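Local coordinates for protein benzoylformate decarboxylase (PDB 4Q9D) that belongs to the thiamine pyrophosphate-dependent enzyme family and carries a magnesium ion in its C-terminal cofactor-binding domain, at residues A216-L227 / L322-P332. Sequence-based numbering, arbitrary orientation.
Sequences AWDAGIEFAEKL and LSRLTELIDTP
Helix-helix packing on one face of the central domain's sheet joins helices 217-227 and 318-328 through F223, L322 and T326; the axes of helix 217-227 and segment 322-328 run nearly parallel, 8.6 Å apart with 24° between them. F223 has its CG anti to the backbone N (chi1 179°), which carries the ring across to the second helix, where CE1 meets L325 CB at 3.5 Å and, just past the helix end, I329 CD1 at 3.8 Å, while CD2 rests on L322 CD2. L322 CD1 lies against G220 CA. The six-stranded parallel sheet beneath is that of the Rossmann-like central domain, and F223 and L322 also touch its strand 203-207. T326, partly exposed, places OG1 3.4 Å from F223 CB, and a water links this hydroxyl to A219 O. Where helix 318-328 ends, the extended chain of K226 spans the gap: NZ donates to T326 O in the last turn at 2.8 Å, tilted 23° from the carbonyl plane, and, weakly, to I329 O just past the helix end. Beyond it the chain runs on, extended, alongside the C-terminal end of helix 217-227, bringing P332 CG to 3.2 Å from L227 O, a carbonyl that also accepts a hydrogen bond from R335.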
loop_
_atom_site.group_PDB
_atom_site.type_symbol
_atom_site.label_atom_id
_atom_site.label_comp_id
_atom_site.label_asym_id
_atom_site.label_seq_id
_atom_site.Cartn_x
_atom_site.Cartn_y
_atom_site.Cartn_z
ATOM N N ALA B 216 -5.389 -32.216 15.073
ATOM C CA ALA B 216 -6.198 -32.389 16.291
ATOM C C ALA B 216 -7.459 -33.252 16.079
ATOM O O ALA B 216 -8.429 -33.157 16.817
ATOM C CB ALA B 216 -6.568 -31.022 16.864
ATOM N N TRP B 217 -7.450 -34.078 15.045
ATOM C CA TRP B 217 -8.572 -34.968 14.764
ATOM C C TRP B 217 -9.011 -35.792 16.002
ATOM O O TRP B 217 -10.194 -35.810 16.389
ATOM C CB TRP B 217 -8.140 -35.886 13.635
ATOM C CG TRP B 217 -9.082 -36.919 13.199
ATOM C CD1 TRP B 217 -9.219 -38.180 13.728
ATOM C CD2 TRP B 217 -9.969 -36.857 12.075
ATOM N NE1 TRP B 217 -10.155 -38.888 13.013
ATOM C CE2 TRP B 217 -10.623 -38.109 11.987
ATOM C CE3 TRP B 217 -10.281 -35.865 11.136
ATOM C CZ2 TRP B 217 -11.572 -38.397 11.003
ATOM C CZ3 TRP B 217 -11.224 -36.154 10.146
ATOM C CH2 TRP B 217 -11.861 -37.425 10.090
ATOM N N ASP B 218 -8.058 -36.468 16.625
ATOM C CA ASP B 218 -8.379 -37.311 17.781
ATOM C C ASP B 218 -8.836 -36.482 18.964
ATOM O O ASP B 218 -9.782 -36.860 19.643
ATOM C CB ASP B 218 -7.183 -38.207 18.159
ATOM C CG ASP B 218 -6.884 -39.239 17.086
ATOM O OD1 ASP B 218 -7.809 -39.581 16.323
ATOM O OD2 ASP B 218 -5.737 -39.684 16.984
ATOM N N ALA B 219 -8.176 -35.349 19.209
ATOM C CA ALA B 219 -8.574 -34.506 20.324
ATOM C C ALA B 219 -9.966 -33.960 20.102
ATOM O O ALA B 219 -10.711 -33.760 21.057
ATOM C CB ALA B 219 -7.585 -33.350 20.548
ATOM N N GLY B 220 -10.329 -33.693 18.853
ATOM C CA GLY B 220 -11.669 -33.176 18.582
ATOM C C GLY B 220 -12.715 -34.259 18.888
ATOM O O GLY B 220 -13.771 -34.011 19.479
ATOM N N ILE B 221 -12.416 -35.480 18.478
ATOM C CA ILE B 221 -13.309 -36.613 18.741
ATOM C C ILE B 221 -13.494 -36.847 20.244
ATOM O O ILE B 221 -14.613 -36.997 20.736
ATOM C CB ILE B 221 -12.749 -37.886 18.111
ATOM C CG1 ILE B 221 -12.926 -37.833 16.587
ATOM C CG2 ILE B 221 -13.441 -39.148 18.714
ATOM C CD1 ILE B 221 -12.096 -38.901 15.875
ATOM N N GLU B 222 -12.384 -36.847 20.974
ATOM C CA GLU B 222 -12.428 -37.053 22.413
ATOM C C GLU B 222 -13.262 -35.976 23.112
ATOM O O GLU B 222 -14.093 -36.271 23.982
ATOM C CB GLU B 222 -11.003 -37.102 22.982
ATOM C CG GLU B 222 -10.969 -37.434 24.473
ATOM C CD GLU B 222 -9.565 -37.382 25.058
ATOM O OE1 GLU B 222 -8.682 -36.732 24.455
ATOM O OE2 GLU B 222 -9.350 -37.986 26.125
ATOM N N PHE B 223 -13.072 -34.722 22.720
ATOM C CA PHE B 223 -13.906 -33.661 23.273
ATOM C C PHE B 223 -15.374 -33.817 22.871
ATOM O O PHE B 223 -16.276 -33.650 23.686
ATOM C CB PHE B 223 -13.403 -32.269 22.867
ATOM C CG PHE B 223 -14.256 -31.152 23.413
ATOM C CD1 PHE B 223 -14.209 -30.819 24.759
ATOM C CD2 PHE B 223 -15.109 -30.452 22.588
ATOM C CE1 PHE B 223 -15.005 -29.799 25.268
ATOM C CE2 PHE B 223 -15.881 -29.430 23.081
ATOM C CZ PHE B 223 -15.842 -29.112 24.432
ATOM N N ALA B 224 -15.613 -34.099 21.600
ATOM C CA ALA B 224 -16.979 -34.158 21.105
ATOM C C ALA B 224 -17.730 -35.284 21.820
ATOM O O ALA B 224 -18.904 -35.136 22.166
ATOM C CB ALA B 224 -16.990 -34.390 19.590
ATOM N N GLU B 225 -17.041 -36.402 22.050
ATOM C CA GLU B 225 -17.679 -37.559 22.704
ATOM C C GLU B 225 -18.010 -37.309 24.183
ATOM O O GLU B 225 -19.086 -37.660 24.645
ATOM C CB GLU B 225 -16.841 -38.823 22.525
ATOM C CG GLU B 225 -16.909 -39.358 21.086
ATOM C CD GLU B 225 -16.097 -40.626 20.917
ATOM O OE1 GLU B 225 -15.428 -40.997 21.897
ATOM O OE2 GLU B 225 -16.110 -41.232 19.812
ATOM N N LYS B 226 -17.113 -36.652 24.908
ATOM C CA LYS B 226 -17.444 -36.217 26.256
ATOM C C LYS B 226 -18.602 -35.235 26.301
ATOM O O LYS B 226 -19.498 -35.357 27.131
ATOM C CB LYS B 226 -16.244 -35.608 26.956
ATOM C CG LYS B 226 -16.544 -35.262 28.412
ATOM C CD LYS B 226 -15.232 -35.016 29.145
ATOM C CE LYS B 226 -15.466 -34.668 30.625
ATOM N NZ LYS B 226 -14.170 -34.554 31.332
ATOM N N LEU B 227 -18.576 -34.229 25.444
ATOM C CA LEU B 227 -19.642 -33.235 25.478
ATOM C C LEU B 227 -21.008 -33.832 25.072
ATOM O O LEU B 227 -22.038 -33.451 25.614
ATOM C CB LEU B 227 -19.293 -32.055 24.586
ATOM C CG LEU B 227 -20.347 -30.957 24.504
ATOM C CD1 LEU B 227 -20.586 -30.367 25.883
ATOM C CD2 LEU B 227 -19.930 -29.874 23.490
ATOM N N LEU B 322 -8.733 -28.002 22.623
ATOM C CA LEU B 322 -9.646 -29.154 22.681
ATOM C C LEU B 322 -9.246 -30.159 23.773
ATOM O O LEU B 322 -10.084 -30.560 24.565
ATOM C CB LEU B 322 -9.768 -29.864 21.322
ATOM C CG LEU B 322 -10.625 -29.172 20.246
ATOM C CD1 LEU B 322 -10.223 -29.678 18.842
ATOM C CD2 LEU B 322 -12.128 -29.371 20.515
ATOM N N SER B 323 -7.969 -30.531 23.819
ATOM C CA SER B 323 -7.438 -31.403 24.866
ATOM C C SER B 323 -7.720 -30.837 26.238
ATOM O O SER B 323 -8.134 -31.551 27.140
ATOM C CB SER B 323 -5.923 -31.567 24.732
ATOM O OG SER B 323 -5.630 -32.144 23.482
ATOM N N ARG B 324 -7.477 -29.544 26.393
ATOM C CA ARG B 324 -7.671 -28.909 27.679
ATOM C C ARG B 324 -9.159 -28.809 28.075
ATOM O O ARG B 324 -9.526 -29.042 29.220
ATOM C CB ARG B 324 -6.973 -27.542 27.688
ATOM C CG ARG B 324 -6.912 -26.897 29.041
ATOM C CD ARG B 324 -6.059 -27.686 30.043
ATOM N NE ARG B 324 -6.480 -27.388 31.414
ATOM C CZ ARG B 324 -6.367 -28.237 32.428
ATOM N NH1 ARG B 324 -5.830 -29.432 32.219
ATOM N NH2 ARG B 324 -6.786 -27.895 33.648
ATOM N N LEU B 325 -10.008 -28.457 27.121
ATOM C CA LEU B 325 -11.440 -28.394 27.356
ATOM C C LEU B 325 -12.004 -29.738 27.812
ATOM O O LEU B 325 -12.858 -29.781 28.676
ATOM C CB LEU B 325 -12.159 -27.938 26.086
ATOM C CG LEU B 325 -12.117 -26.424 25.856
ATOM C CD1 LEU B 325 -12.692 -26.092 24.483
ATOM C CD2 LEU B 325 -12.901 -25.726 26.977
ATOM N N THR B 326 -11.540 -30.817 27.197
ATOM C CA THR B 326 -11.920 -32.152 27.623
ATOM C C THR B 326 -11.695 -32.318 29.131
ATOM O O THR B 326 -12.603 -32.701 29.866
ATOM C CB THR B 326 -11.116 -33.207 26.872
ATOM O OG1 THR B 326 -11.410 -33.105 25.477
ATOM C CG2 THR B 326 -11.491 -34.596 27.366
ATOM N N GLU B 327 -10.489 -32.001 29.588
ATOM C CA GLU B 327 -10.197 -32.037 31.013
ATOM C C GLU B 327 -11.053 -31.097 31.829
ATOM O O GLU B 327 -11.424 -31.452 32.931
ATOM C CB GLU B 327 -8.717 -31.778 31.278
ATOM C CG GLU B 327 -7.864 -32.885 30.716
ATOM C CD GLU B 327 -6.391 -32.534 30.659
ATOM O OE1 GLU B 327 -6.041 -31.372 30.966
ATOM O OE2 GLU B 327 -5.577 -33.423 30.304
ATOM N N LEU B 328 -11.404 -29.923 31.298
ATOM C CA LEU B 328 -12.121 -28.930 32.110
ATOM C C LEU B 328 -13.622 -29.147 32.219
ATOM O O LEU B 328 -14.204 -28.829 33.247
ATOM C CB LEU B 328 -11.867 -27.494 31.629
ATOM C CG LEU B 328 -10.437 -26.944 31.653
ATOM C CD1 LEU B 328 -10.354 -25.713 30.755
ATOM C CD2 LEU B 328 -10.052 -26.564 33.056
ATOM N N ILE B 329 -14.272 -29.643 31.163
ATOM C CA ILE B 329 -15.723 -29.756 31.230
ATOM C C ILE B 329 -16.210 -30.966 32.076
ATOM O O ILE B 329 -15.532 -31.995 32.192
ATOM C CB ILE B 329 -16.413 -29.770 29.827
ATOM C CG1 ILE B 329 -16.073 -31.043 29.069
ATOM C CG2 ILE B 329 -16.049 -28.522 28.998
ATOM C CD1 ILE B 329 -17.127 -31.398 28.025
ATOM N N ASP B 330 -17.398 -30.812 32.654
ATOM C CA ASP B 330 -18.094 -31.899 33.325
ATOM C C ASP B 330 -18.594 -32.896 32.301
ATOM O O ASP B 330 -18.932 -32.525 31.176
ATOM C CB ASP B 330 -19.308 -31.339 34.062
ATOM C CG ASP B 330 -18.920 -30.429 35.184
ATOM O OD1 ASP B 330 -17.813 -30.650 35.737
ATOM O OD2 ASP B 330 -19.709 -29.503 35.509
ATOM N N THR B 331 -18.660 -34.160 32.691
ATOM C CA THR B 331 -19.436 -35.141 31.936
ATOM C C THR B 331 -20.915 -34.762 32.080
ATOM O O THR B 331 -21.423 -34.592 33.196
ATOM C CB THR B 331 -19.171 -36.558 32.455
ATOM O OG1 THR B 331 -17.787 -36.876 32.259
ATOM C CG2 THR B 331 -20.010 -37.557 31.710
ATOM N N PRO B 332 -21.597 -34.546 30.947
ATOM C CA PRO B 332 -22.987 -34.087 31.032
ATOM C C PRO B 332 -23.831 -35.185 31.660
ATOM O O PRO B 332 -23.515 -36.371 31.493
ATOM C CB PRO B 332 -23.393 -33.899 29.563
ATOM C CG PRO B 332 -22.091 -33.824 28.799
ATOM C CD PRO B 332 -21.145 -34.714 29.558
HETATM O O HOH W 1 -9.644 -33.631 23.691
#